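Local coordinates for XAC2610 protein (PDB 4QTQ), which probably acts as an immunity protein that inhibits a peptidoglycan hydrolase linked to bacterial killing by a type IV secretion system, at residues Ala29-Ala34 and Val52-Phe57; Thr10-Leu15 and Asn75-His80; Ala69-Ser74 and Ser111-Asn116; His169-Tyr174 and Leu187-Asn192; Glu180-Glu185 and Glu202-Gly207. All coordinates share one frame; numbering follows the deposited sequence. Where two conformers were deposited one is given.

Contact 1: Ala29-Ala34 and Val52-Phe57; sequences AVSVHA and VVEVTF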
# COMPACT_ATOMS: atom_id res chain seq x y z
N ALA A 29 15.57 9.24 -5.36
CA ALA A 29 15.38 10.51 -4.65
C ALA A 29 13.90 10.78 -4.55
O ALA A 29 13.17 10.63 -5.54
CB ALA A 29 16.08 11.65 -5.37
N VAL A 30 13.45 11.16 -3.36
CA VAL A 30 12.04 11.47 -3.13
C VAL A 30 11.94 12.78 -2.37
O VAL A 30 12.60 12.96 -1.34
CB VAL A 30 11.31 10.37 -2.32
CG1 VAL A 30 9.82 10.69 -2.24
CG2 VAL A 30 11.52 9.00 -2.94
N SER A 31 11.13 13.69 -2.90
CA SER A 31 10.85 14.95 -2.23
C SER A 31 9.35 15.10 -2.02
O SER A 31 8.56 14.58 -2.78
CB SER A 31 11.40 16.14 -3.02
OG SER A 31 10.77 16.27 -4.28
N VAL A 32 8.99 15.81 -0.96
CA VAL A 32 7.60 16.09 -0.63
C VAL A 32 7.48 17.61 -0.50
O VAL A 32 8.33 18.25 0.12
CB VAL A 32 7.17 15.44 0.70
CG1 VAL A 32 5.70 15.73 1.00
CG2 VAL A 32 7.41 13.93 0.68
N HIS A 33 6.44 18.16 -1.12
CA HIS A 33 6.12 19.57 -1.00
C HIS A 33 4.65 19.66 -0.54
O HIS A 33 3.74 19.32 -1.30
CB HIS A 33 6.35 20.25 -2.36
CG HIS A 33 7.51 19.68 -3.12
ND1 HIS A 33 8.79 20.19 -3.00
CD2 HIS A 33 7.60 18.63 -3.96
CE1 HIS A 33 9.61 19.48 -3.76
NE2 HIS A 33 8.91 18.53 -4.35
N ALA A 34 4.44 20.10 0.69
CA ALA A 34 3.10 20.17 1.27
C ALA A 34 3.02 21.31 2.25
O ALA A 34 3.79 21.37 3.21
CB ALA A 34 2.76 18.87 1.98
N VAL A 52 2.44 17.18 -2.95
CA VAL A 52 3.15 16.64 -4.11
C VAL A 52 4.26 15.72 -3.62
O VAL A 52 5.06 16.12 -2.78
CB VAL A 52 3.78 17.75 -4.97
CG1 VAL A 52 4.63 17.15 -6.10
CG2 VAL A 52 2.70 18.66 -5.54
N VAL A 53 4.30 14.50 -4.14
CA VAL A 53 5.39 13.58 -3.90
C VAL A 53 6.11 13.39 -5.23
O VAL A 53 5.53 12.87 -6.19
CB VAL A 53 4.89 12.23 -3.36
CG1 VAL A 53 6.02 11.21 -3.31
CG2 VAL A 53 4.24 12.43 -1.99
N GLU A 54 7.36 13.84 -5.29
CA GLU A 54 8.16 13.75 -6.51
C GLU A 54 9.23 12.68 -6.37
O GLU A 54 10.02 12.71 -5.42
CB GLU A 54 8.81 15.09 -6.85
CG GLU A 54 9.36 15.13 -8.26
CD GLU A 54 10.13 16.39 -8.54
OE1 GLU A 54 11.29 16.51 -8.07
OE2 GLU A 54 9.58 17.25 -9.27
N VAL A 55 9.26 11.75 -7.33
CA VAL A 55 10.15 10.59 -7.31
C VAL A 55 11.07 10.63 -8.53
O VAL A 55 10.60 10.73 -9.68
CB VAL A 55 9.34 9.27 -7.32
CG1 VAL A 55 10.26 8.06 -7.24
CG2 VAL A 55 8.33 9.25 -6.18
N THR A 56 12.38 10.53 -8.29
CA THR A 56 13.37 10.52 -9.35
C THR A 56 14.14 9.21 -9.31
O THR A 56 15.03 9.04 -8.48
CB THR A 56 14.39 11.67 -9.18
OG1 THR A 56 13.71 12.92 -9.00
CG2 THR A 56 15.31 11.74 -10.40
N PHE A 57 13.78 8.28 -10.18
CA PHE A 57 14.51 7.01 -10.31
C PHE A 57 15.85 7.28 -10.99
O PHE A 57 15.95 8.25 -11.74
CB PHE A 57 13.69 6.00 -11.11
CG PHE A 57 12.37 5.64 -10.45
CD1 PHE A 57 12.35 4.79 -9.33
CD2 PHE A 57 11.17 6.15 -10.92
CE1 PHE A 57 11.15 4.46 -8.71
CE2 PHE A 57 9.96 5.82 -10.31
CZ PHE A 57 9.96 4.97 -9.20
O HOH W 1 12.57 13.53 -6.66
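Ala29 and Thr56 pair through their backbones at one end of an antiparallel strand pair, and His33 and Val52 do the same at the other. Ser31 and Glu54 form the hydrogen-bonded pair between them. Each of the three pairs has two N-H...O bonds. Thr56 N meets Ala29 O at 2.9 Å, nearly straight, with an angle of 171° at the hydrogen. Between these pairs, CA-H...O contacts join the strands, such as Val30 CA to Glu54 O at 3.3 Å.

The partly exposed face is mixed and carries Ala29, Ser31, His33, Val52, Glu54 and Thr56. Ser31 OG lies 3.4 Å from Glu54 CB. His33 CD2 touches Val52 CG1 at 3.9 Å, and Glu54 CB sits at the edge of the imidazole. A water donates to Ala29 O and, weakly, to Glu54 O. It also lies 2.7 Å from Thr56 OG1, so it bridges both strands.

The other face is apolar and buried. Val30 CG1 touches Val53 CG1 at 4.0 Å. In Val30 this methyl stands opposite the backbone N (chi1 -174°), which sets it beside the valine of the other strand. Leu70 packs on Val32 and Val53 from beyond this face. One face of buried valines (Val30, Val32, Val53, Val55) and one mixed, partly exposed face are consistent with a sheet that buries one side in a beta-sandwich. Here the pair forms the middle of the four-stranded antiparallel sheet.

Contact 2: Thr10-Leu15 and Asn75-His80; sequences TANAKL and NSTFYH
Asn12 and Thr77 each offer a side-chain oxygen to a backbone N-H of the other segment, where the regular strand pairing stops. Asn12 OD1 accepts from Thr77 N at 2.8 Å, with the donor tilted 16° from the amide carbonyl plane. Thr77 OG1 accepts from Ala13 N at 3.1 Å. The same hydroxyl is hydrogen-bonded to Asp73 O, outside the two segments. With CG turned away from its carbonyl carbon (chi1 -69°), Asn12 brings its amide beside the backbone of Asn75 and Ser76.

Backbone bonds hold the antiparallel part. Ala11 N reaches Phe78 O at 3.1 Å, and Phe78 N reaches Ala11 O at 2.9 Å.

Ala11 CB shares a sheet face with Phe78 and lies 4.3 Å from its CD2. Just beyond the strand, Ala13 CB is 4.2 Å from Phe78 CE2, at the ring edge. Thr77 CG2 lies over one ring face, toward its rim. Ile25 and Val30 also touch this phenylalanine. On the other sheet face, Thr10 CG2 meets the edge of the Tyr79 ring at CD1, 3.7 Å away.

Past the end of strand 9-11, side-chain oxygens thus replace backbone carbonyls as acceptors. The amide of Asn12 and the hydroxyl of Thr77 carry the pairing two residues further.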
# COMPACT_ATOMS: atom_id res chain seq x y z
N THR A 10 15.44 2.29 4.88
CA THR A 10 14.43 3.25 5.35
C THR A 10 15.05 4.61 5.68
O THR A 10 16.27 4.77 5.71
CB THR A 10 13.70 2.73 6.62
OG1 THR A 10 14.57 2.83 7.76
CG2 THR A 10 13.26 1.29 6.45
N ALA A 11 14.19 5.58 5.93
CA ALA A 11 14.63 6.91 6.33
C ALA A 11 13.45 7.67 6.89
O ALA A 11 12.30 7.43 6.52
CB ALA A 11 15.23 7.65 5.15
N ASN A 12 13.75 8.60 7.79
CA ASN A 12 12.73 9.46 8.37
C ASN A 12 13.06 10.92 8.11
O ASN A 12 14.21 11.28 7.91
CB ASN A 12 12.62 9.20 9.87
CG ASN A 12 12.03 7.83 10.18
OD1 ASN A 12 11.19 7.32 9.46
ND2 ASN A 12 12.48 7.25 11.28
N ALA A 13 12.02 11.75 8.10
CA ALA A 13 12.15 13.16 7.80
C ALA A 13 10.91 13.89 8.28
O ALA A 13 9.88 13.27 8.46
CB ALA A 13 12.33 13.37 6.30
N LYS A 14 11.03 15.19 8.50
CA LYS A 14 9.88 16.06 8.77
C LYS A 14 9.87 17.27 7.84
O LYS A 14 10.91 17.75 7.40
CB LYS A 14 9.82 16.50 10.24
CG LYS A 14 10.98 17.35 10.71
CD LYS A 14 11.02 17.43 12.24
CE LYS A 14 11.71 16.20 12.84
NZ LYS A 14 11.45 16.06 14.30
N LEU A 15 8.66 17.75 7.55
CA LEU A 15 8.49 18.92 6.71
C LEU A 15 9.18 20.11 7.36
O LEU A 15 8.86 20.49 8.49
CB LEU A 15 7.00 19.21 6.49
CG LEU A 15 6.26 18.12 5.70
CD1 LEU A 15 4.76 18.22 5.93
CD2 LEU A 15 6.60 18.21 4.22
N ASN A 75 8.24 9.73 12.13
CA ASN A 75 8.88 8.60 12.81
C ASN A 75 8.91 7.29 11.98
O ASN A 75 9.48 6.28 12.42
CB ASN A 75 8.20 8.37 14.17
CG ASN A 75 8.30 9.60 15.07
OD1 ASN A 75 7.31 10.06 15.64
ND2 ASN A 75 9.49 10.14 15.18
N SER A 76 8.31 7.32 10.78
CA SER A 76 8.32 6.18 9.85
C SER A 76 7.99 6.63 8.41
O SER A 76 6.94 6.31 7.84
CB SER A 76 7.34 5.10 10.33
OG SER A 76 7.61 3.86 9.70
N THR A 77 8.90 7.38 7.81
CA THR A 77 8.56 8.15 6.63
C THR A 77 8.70 7.36 5.33
O THR A 77 7.72 7.22 4.58
CB THR A 77 9.38 9.45 6.58
OG1 THR A 77 9.43 10.04 7.89
CG2 THR A 77 8.74 10.44 5.60
N PHE A 78 9.89 6.82 5.08
CA PHE A 78 10.19 6.14 3.81
C PHE A 78 10.66 4.72 4.02
O PHE A 78 11.45 4.43 4.92
CB PHE A 78 11.29 6.86 3.04
CG PHE A 78 11.01 8.30 2.76
CD1 PHE A 78 10.17 8.66 1.72
CD2 PHE A 78 11.62 9.30 3.50
CE1 PHE A 78 9.91 9.99 1.44
CE2 PHE A 78 11.38 10.63 3.21
CZ PHE A 78 10.53 10.98 2.19
N TYR A 79 10.19 3.84 3.14
CA TYR A 79 10.66 2.47 3.08
C TYR A 79 10.92 2.06 1.63
O TYR A 79 10.13 2.37 0.73
CB TYR A 79 9.66 1.54 3.77
CG TYR A 79 9.94 0.06 3.60
CD1 TYR A 79 10.81 -0.63 4.46
CD2 TYR A 79 9.33 -0.66 2.57
CE1 TYR A 79 11.05 -1.99 4.29
CE2 TYR A 79 9.56 -2.01 2.39
CZ TYR A 79 10.41 -2.67 3.25
OH TYR A 79 10.61 -4.01 3.03
N HIS A 80 12.04 1.40 1.41
CA HIS A 80 12.40 0.87 0.11
C HIS A 80 12.74 -0.60 0.32
O HIS A 80 13.68 -0.93 1.04
CB HIS A 80 13.57 1.67 -0.46
CG HIS A 80 13.99 1.27 -1.84
ND1 HIS A 80 15.18 1.68 -2.40
CD2 HIS A 80 13.39 0.50 -2.78
CE1 HIS A 80 15.29 1.19 -3.62
NE2 HIS A 80 14.22 0.47 -3.87
O HOH W 2 9.73 13.11 14.93

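Contact 3: Ala69-Ser74 and Ser111-Asn116; sequences ALYVDS and SGKEGN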
# COMPACT_ATOMS: atom_id res chain seq x y z
N ALA A 69 -4.62 13.05 -0.52
CA ALA A 69 -4.06 13.50 0.75
C ALA A 69 -2.78 12.72 1.03
O ALA A 69 -2.48 11.75 0.34
CB ALA A 69 -5.07 13.33 1.88
N LEU A 70 -2.01 13.18 2.02
CA LEU A 70 -0.76 12.53 2.41
C LEU A 70 -0.58 12.61 3.94
O LEU A 70 -0.63 13.71 4.53
CB LEU A 70 0.45 13.19 1.72
CG LEU A 70 1.84 12.61 2.05
CD1 LEU A 70 2.00 11.19 1.54
CD2 LEU A 70 2.96 13.48 1.50
N TYR A 71 -0.40 11.44 4.55
CA TYR A 71 -0.08 11.32 5.96
C TYR A 71 1.41 11.13 6.08
O TYR A 71 1.93 10.08 5.71
CB TYR A 71 -0.81 10.15 6.60
CG TYR A 71 -2.29 10.39 6.75
CD1 TYR A 71 -3.17 10.17 5.70
CD2 TYR A 71 -2.82 10.82 7.96
CE1 TYR A 71 -4.52 10.40 5.83
CE2 TYR A 71 -4.18 11.05 8.11
CZ TYR A 71 -5.02 10.85 7.04
OH TYR A 71 -6.38 11.07 7.19
N VAL A 72 2.08 12.16 6.60
CA VAL A 72 3.54 12.20 6.77
C VAL A 72 3.92 11.84 8.21
O VAL A 72 3.75 12.64 9.13
CB VAL A 72 4.08 13.61 6.43
CG1 VAL A 72 5.60 13.67 6.59
CG2 VAL A 72 3.69 14.01 5.01
N ASP A 73 4.42 10.63 8.38
CA ASP A 73 4.85 10.17 9.69
C ASP A 73 6.35 10.41 9.78
O ASP A 73 7.16 9.72 9.14
CB ASP A 73 4.51 8.68 9.85
CG ASP A 73 4.86 8.14 11.23
OD1 ASP A 73 5.57 8.82 12.02
OD2 ASP A 73 4.43 7.00 11.51
N SER A 74 6.72 11.40 10.58
CA SER A 74 8.13 11.76 10.75
C SER A 74 8.93 10.70 11.52
O SER A 74 10.15 10.76 11.54
CB SER A 74 8.27 13.12 11.43
OG SER A 74 7.92 13.03 12.80
N SER A 111 -2.36 7.62 1.94
CA SER A 111 -3.19 8.75 1.49
C SER A 111 -4.53 8.92 2.22
O SER A 111 -5.18 9.93 2.06
CB SER A 111 -3.48 8.63 0.00
OG SER A 111 -4.17 7.42 -0.28
N GLY A 112 -4.95 7.93 3.01
CA GLY A 112 -6.26 8.01 3.65
C GLY A 112 -6.33 7.17 4.89
O GLY A 112 -5.32 6.58 5.30
N LYS A 113 -7.51 7.10 5.47
CA LYS A 113 -7.76 6.24 6.61
C LYS A 113 -9.06 5.46 6.41
O LYS A 113 -9.92 5.43 7.27
CB LYS A 113 -7.77 7.07 7.91
CG LYS A 113 -6.38 7.60 8.26
CD LYS A 113 -6.26 8.09 9.69
CE LYS A 113 -7.26 9.19 9.96
NZ LYS A 113 -6.80 10.02 11.10
N GLU A 114 -9.17 4.83 5.25
CA GLU A 114 -10.31 3.99 4.88
C GLU A 114 -10.00 2.50 5.10
O GLU A 114 -10.72 1.63 4.63
CB GLU A 114 -10.68 4.23 3.42
CG GLU A 114 -10.98 5.67 3.02
CD GLU A 114 -11.40 5.79 1.55
OE1 GLU A 114 -10.60 5.45 0.65
OE2 GLU A 114 -12.54 6.19 1.29
N GLY A 115 -8.90 2.21 5.78
CA GLY A 115 -8.61 0.85 6.17
C GLY A 115 -9.59 0.41 7.23
O GLY A 115 -10.39 1.22 7.75
N ASN A 116 -9.53 -0.87 7.56
CA ASN A 116 -10.39 -1.45 8.60
C ASN A 116 -10.31 -0.65 9.89
O ASN A 116 -9.23 -0.30 10.35
CB ASN A 116 -9.99 -2.91 8.86
CG ASN A 116 -11.13 -3.73 9.45
OD1 ASN A 116 -12.29 -3.31 9.48
ND2 ASN A 116 -10.79 -4.93 9.91
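Ala69 O lies 3.3 Å from Ser111 CA, a CA-H...O contact that brings the start of strand 70-73 against the end of strand 106-112. No partner is modelled for this buried carbonyl oxygen. Ser111 and Gly112 both face Ser121, which makes a classic beta bulge in strand 106-112.

Two small side chains close the approach beside it. Ala69 CB sits 3.4 Å from Ser111 O, and Ser111 CB sits 3.3 Å from Ala69 O. The Ser111 hydroxyl is engaged elsewhere, in a hydrogen bond with Ser123 OG.

Tyr71 makes the largest contribution. Its CE1 is 3.7 Å from Gly112 CA, and Ser111 O lies at the ring edge, 3.9 Å from CE1. The phenol end then meets Lys113, whose chain crosses the tyrosine at about a right angle. Lys113 CG comes within 3.7 Å of Tyr71 CZ, and CE within 3.5 Å of Tyr71 OH. A bend at chi3 (-59°) keeps the lysine methylenes close to the phenol. The ammonium group forms a salt bridge with Asp40.

In the fold, the contact links the three-stranded sheet to the six-stranded mixed sheet. Tyr71 stacks on Trp110 of strand 106-112 and is backbone-bonded to it, while Leu46 of strand 44-47 touches both Ala69 and Tyr71.

Contact 4: His169-Tyr174 and Leu187-Asn192; sequences HVFDTY and LTEDTN
A beta hairpin made by strands 168-176 and 181-190 brings His169 opposite Glu189 and Phe171 opposite Leu187. Both are hydrogen-bonded antiparallel pairs. Glu189 N meets His169 O at 2.9 Å and 176°, almost straight. Phe171 N reaches Leu187 O at 2.8 Å. The return bonds, His169 N to Glu189 O and Leu187 N to Phe171 O, complete four.

Phe171 and Glu189 meet diagonally across one face. The carboxylate oxygen Glu189 OE1 is 4.0 Å from Phe171 CE2, and Glu189 CG and CD also lie against this ring atom. Ring and carboxylate planes are 83° apart. Glu189 CG sits beside its own backbone N (chi1 -58°) and the chain then extends to the phenylalanine. Leu187 CB lies on the same face, 4.2 Å from Phe171 CB.

The opposite face holds Val170 and Thr188 side by side, pointing the same way, with Val170 CG2 4.2 Å from Thr188 OG1. Beyond the pairs, a water donates to Glu189 O. Further along the chain, Asp190 OD1 accepts from Asn192 N at 3.0 Å in an Asx turn, although Asn192 is poorly ordered.

This hairpin lies in the middle of a six-stranded antiparallel sheet. Strand 157-163 bonds to one side, through Val170 with Ser162, and strand 198-205 packs at the other, through Leu187 on Ile201.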
# COMPACT_ATOMS: atom_id res chain seq x y z
N HIS A 169 -12.40 -13.33 10.50
CA HIS A 169 -11.20 -12.98 9.77
C HIS A 169 -11.38 -13.37 8.33
O HIS A 169 -11.85 -14.48 8.04
CB HIS A 169 -9.99 -13.70 10.34
CG HIS A 169 -9.75 -13.43 11.79
ND1 HIS A 169 -10.03 -14.34 12.78
CD2 HIS A 169 -9.28 -12.32 12.42
CE1 HIS A 169 -9.73 -13.82 13.95
NE2 HIS A 169 -9.28 -12.59 13.76
N VAL A 170 -11.01 -12.47 7.43
CA VAL A 170 -11.11 -12.72 6.00
C VAL A 170 -9.71 -12.63 5.41
O VAL A 170 -8.97 -11.68 5.69
CB VAL A 170 -12.05 -11.73 5.30
CG1 VAL A 170 -12.13 -12.05 3.80
CG2 VAL A 170 -13.42 -11.77 5.96
N PHE A 171 -9.33 -13.65 4.64
CA PHE A 171 -8.00 -13.73 4.06
C PHE A 171 -8.17 -13.78 2.55
O PHE A 171 -8.67 -14.75 2.00
CB PHE A 171 -7.25 -14.97 4.55
CG PHE A 171 -7.12 -15.05 6.05
CD1 PHE A 171 -6.10 -14.39 6.71
CD2 PHE A 171 -8.03 -15.79 6.81
CE1 PHE A 171 -5.99 -14.45 8.09
CE2 PHE A 171 -7.92 -15.85 8.18
CZ PHE A 171 -6.89 -15.19 8.82
N ASP A 172 -7.76 -12.70 1.89
CA ASP A 172 -7.93 -12.53 0.45
C ASP A 172 -6.63 -12.77 -0.29
O ASP A 172 -5.56 -12.36 0.17
CB ASP A 172 -8.44 -11.12 0.14
CG ASP A 172 -9.91 -10.98 0.41
OD1 ASP A 172 -10.61 -12.00 0.55
OD2 ASP A 172 -10.40 -9.84 0.47
N THR A 173 -6.73 -13.44 -1.43
CA THR A 173 -5.60 -13.63 -2.32
C THR A 173 -6.00 -13.10 -3.70
O THR A 173 -7.06 -13.45 -4.24
CB THR A 173 -5.15 -15.11 -2.39
OG1 THR A 173 -4.68 -15.53 -1.10
CG2 THR A 173 -4.04 -15.30 -3.42
N TYR A 174 -5.14 -12.22 -4.23
CA TYR A 174 -5.33 -11.61 -5.54
C TYR A 174 -4.21 -12.09 -6.42
O TYR A 174 -3.06 -12.22 -5.97
CB TYR A 174 -5.26 -10.08 -5.46
CG TYR A 174 -6.39 -9.46 -4.69
CD1 TYR A 174 -6.40 -9.43 -3.30
CD2 TYR A 174 -7.47 -8.89 -5.37
CE1 TYR A 174 -7.45 -8.86 -2.60
CE2 TYR A 174 -8.51 -8.31 -4.69
CZ TYR A 174 -8.51 -8.30 -3.31
OH TYR A 174 -9.56 -7.73 -2.65
N LEU A 187 -10.98 -16.57 1.98
CA LEU A 187 -11.14 -17.51 3.08
C LEU A 187 -11.75 -16.76 4.26
O LEU A 187 -11.14 -15.83 4.78
CB LEU A 187 -9.80 -18.11 3.52
CG LEU A 187 -8.91 -18.84 2.51
CD1 LEU A 187 -7.78 -19.56 3.24
CD2 LEU A 187 -9.69 -19.83 1.65
N THR A 188 -12.97 -17.13 4.66
CA THR A 188 -13.64 -16.50 5.80
C THR A 188 -13.66 -17.48 6.97
O THR A 188 -14.18 -18.59 6.85
CB THR A 188 -15.08 -16.10 5.45
OG1 THR A 188 -15.08 -15.21 4.33
CG2 THR A 188 -15.75 -15.39 6.64
N GLU A 189 -13.06 -17.08 8.09
CA GLU A 189 -13.07 -17.89 9.30
C GLU A 189 -13.92 -17.21 10.36
O GLU A 189 -13.72 -16.04 10.65
CB GLU A 189 -11.65 -18.07 9.83
CG GLU A 189 -10.71 -18.73 8.83
CD GLU A 189 -9.47 -19.30 9.51
OE1 GLU A 189 -9.09 -18.77 10.58
OE2 GLU A 189 -8.90 -20.27 8.97
N ASP A 190 -14.85 -17.97 10.93
CA ASP A 190 -15.76 -17.47 11.97
C ASP A 190 -15.55 -18.30 13.24
O ASP A 190 -15.88 -19.49 13.29
CB ASP A 190 -17.21 -17.59 11.46
CG ASP A 190 -18.24 -17.03 12.44
OD1 ASP A 190 -17.97 -16.92 13.66
OD2 ASP A 190 -19.36 -16.71 11.96
N THR A 191 -14.97 -17.66 14.26
CA THR A 191 -14.67 -18.30 15.55
C THR A 191 -15.53 -17.72 16.69
O THR A 191 -15.10 -17.70 17.85
CB THR A 191 -13.17 -18.15 15.88
OG1 THR A 191 -12.41 -18.77 14.83
CG2 THR A 191 -12.79 -18.83 17.20
N ASN A 192 -16.74 -17.26 16.36
CA ASN A 192 -17.67 -16.75 17.39
C ASN A 192 -18.01 -17.82 18.43
O ASN A 192 -18.13 -17.53 19.63
CB ASN A 192 -18.93 -16.16 16.74
CG ASN A 192 -18.73 -14.72 16.28
OD1 ASN A 192 -18.37 -13.85 17.08
ND2 ASN A 192 -18.97 -14.47 15.00
O HOH W 3 -11.94 -15.94 13.19

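Contact 5: Glu180-Glu185 and Glu202-Gly207; sequences EAVLIE and ERLQDG
Glu185 and Arg203 form a salt bridge across the hairpin of strands 181-190 and 198-205. Glu185 OE2 accepts two weak hydrogen bonds, from Arg203 NE and from Arg203 NH2, each 3.4 Å long. The oxygen lies in plane at the guanidinium edge, near both NE and NH2. The carboxylate itself is turned 56° from the guanidinium. Glu185 and Arg203 are a non-hydrogen-bonded antiparallel pair, and their side chains lie side by side, pointing the same way.

The backbone bond beside it runs from Leu204 N to Ile184 O at 3.1 Å. The donor stands well above the carbonyl plane, 49° out of it. Here strand 181-190 carries a classic beta bulge, because Ile184 and Glu185 both face Thr173, and the two strand segments run 121° apart. The same Ile184 O also lies 3.3 Å from Arg203 CA, while Glu185 CA contacts Glu202 O.

On the far side from the 190-198 connection the contact is apolar. Leu204 crosses Val182 and Ile184 at about right angles, and Met209 of strand 208-212 touches it too. One methyl, Leu204 CD2, touches both: it is 4.0 Å from Val182 CG1 and 4.0 Å from Ile184 CG2.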
# COMPACT_ATOMS: atom_id res chain seq x y z
N GLU A 180 -3.28 -5.32 -13.25
CA GLU A 180 -4.66 -5.63 -12.87
C GLU A 180 -4.71 -6.70 -11.76
O GLU A 180 -4.35 -7.85 -11.99
CB GLU A 180 -5.42 -6.09 -14.11
CG GLU A 180 -6.92 -6.26 -13.93
CD GLU A 180 -7.65 -4.95 -13.73
OE1 GLU A 180 -7.48 -4.32 -12.66
OE2 GLU A 180 -8.41 -4.56 -14.64
N ALA A 181 -5.19 -6.32 -10.58
CA ALA A 181 -5.33 -7.26 -9.47
C ALA A 181 -6.72 -7.85 -9.47
O ALA A 181 -7.69 -7.11 -9.44
CB ALA A 181 -5.07 -6.57 -8.14
N VAL A 182 -6.81 -9.19 -9.49
CA VAL A 182 -8.10 -9.89 -9.47
C VAL A 182 -8.18 -10.87 -8.30
O VAL A 182 -7.28 -11.69 -8.11
CB VAL A 182 -8.33 -10.67 -10.79
CG1 VAL A 182 -9.50 -11.64 -10.65
CG2 VAL A 182 -8.58 -9.68 -11.92
N LEU A 183 -9.26 -10.79 -7.53
CA LEU A 183 -9.46 -11.69 -6.41
C LEU A 183 -9.65 -13.11 -6.92
O LEU A 183 -10.51 -13.35 -7.76
CB LEU A 183 -10.69 -11.28 -5.58
CG LEU A 183 -10.95 -12.13 -4.32
CD1 LEU A 183 -9.91 -11.82 -3.25
CD2 LEU A 183 -12.35 -11.88 -3.79
N ILE A 184 -8.86 -14.04 -6.39
CA ILE A 184 -8.98 -15.45 -6.78
C ILE A 184 -9.39 -16.38 -5.63
O ILE A 184 -9.74 -17.53 -5.87
CB ILE A 184 -7.69 -16.00 -7.41
CG1 ILE A 184 -6.51 -15.89 -6.43
CG2 ILE A 184 -7.38 -15.27 -8.72
CD1 ILE A 184 -5.38 -16.82 -6.80
N GLU A 185 -9.35 -15.88 -4.40
CA GLU A 185 -9.65 -16.69 -3.24
C GLU A 185 -9.98 -15.80 -2.05
O GLU A 185 -9.25 -14.86 -1.74
CB GLU A 185 -8.47 -17.59 -2.88
CG GLU A 185 -8.79 -18.60 -1.80
CD GLU A 185 -7.55 -19.29 -1.28
OE1 GLU A 185 -6.95 -18.78 -0.31
OE2 GLU A 185 -7.17 -20.33 -1.84
N GLU A 202 -14.16 -19.37 -0.85
CA GLU A 202 -14.64 -18.98 -2.16
C GLU A 202 -13.45 -18.83 -3.10
O GLU A 202 -12.38 -18.37 -2.69
CB GLU A 202 -15.40 -17.67 -2.10
CG GLU A 202 -16.53 -17.64 -1.09
CD GLU A 202 -17.02 -16.24 -0.87
OE1 GLU A 202 -16.82 -15.72 0.23
OE2 GLU A 202 -17.58 -15.64 -1.80
N ARG A 203 -13.64 -19.24 -4.35
CA ARG A 203 -12.59 -19.20 -5.36
C ARG A 203 -13.14 -18.72 -6.68
O ARG A 203 -14.35 -18.84 -6.92
CB ARG A 203 -11.98 -20.58 -5.57
CG ARG A 203 -11.35 -21.14 -4.33
CD ARG A 203 -10.24 -22.13 -4.63
NE ARG A 203 -9.41 -22.31 -3.43
CZ ARG A 203 -9.39 -23.39 -2.65
NH1 ARG A 203 -10.13 -24.46 -2.93
NH2 ARG A 203 -8.61 -23.40 -1.58
N LEU A 204 -12.25 -18.20 -7.52
CA LEU A 204 -12.63 -17.67 -8.81
C LEU A 204 -12.77 -18.85 -9.76
O LEU A 204 -11.81 -19.58 -10.01
CB LEU A 204 -11.58 -16.68 -9.33
CG LEU A 204 -11.79 -16.10 -10.72
CD1 LEU A 204 -12.97 -15.14 -10.71
CD2 LEU A 204 -10.54 -15.41 -11.24
N GLN A 205 -13.97 -19.01 -10.30
CA GLN A 205 -14.28 -20.12 -11.18
C GLN A 205 -15.26 -19.63 -12.24
O GLN A 205 -16.29 -19.04 -11.90
CB GLN A 205 -14.89 -21.25 -10.35
CG GLN A 205 -15.09 -22.56 -11.08
CD GLN A 205 -15.84 -23.57 -10.25
OE1 GLN A 205 -15.75 -23.59 -9.01
NE2 GLN A 205 -16.61 -24.42 -10.92
N ASP A 206 -14.92 -19.85 -13.51
CA ASP A 206 -15.75 -19.40 -14.62
C ASP A 206 -16.02 -17.90 -14.55
O ASP A 206 -17.13 -17.45 -14.86
CB ASP A 206 -17.07 -20.19 -14.66
CG ASP A 206 -16.86 -21.67 -14.86
OD1 ASP A 206 -16.28 -22.05 -15.89
OD2 ASP A 206 -17.25 -22.47 -13.98
N GLY A 207 -15.01 -17.15 -14.13
CA GLY A 207 -15.09 -15.69 -14.05
C GLY A 207 -15.85 -15.11 -12.87
O GLY A 207 -16.03 -13.90 -12.81

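From the N terminus, contact 2 opens first and closes a long loop when residues 75-80 return to residues 10-15. Contact 1 is nested inside that loop. Contact 3 starts inside the loop as well, but ends beyond it at 111-116, so it crosses contact 2. These three tie the N-terminal sheets together: Val30 packs on Phe78, and Ala13 and Lys14 on Ser74. Contacts 4 and 5 come after them, in the C-terminal sheet. Contact 4 closes the hairpin of strands 168-176 and 181-190, contact 5 that of 181-190 and 198-205. The two cross and meet at Thr173. Contacts 1 and 4 lie about 37 Å apart, centre to centre.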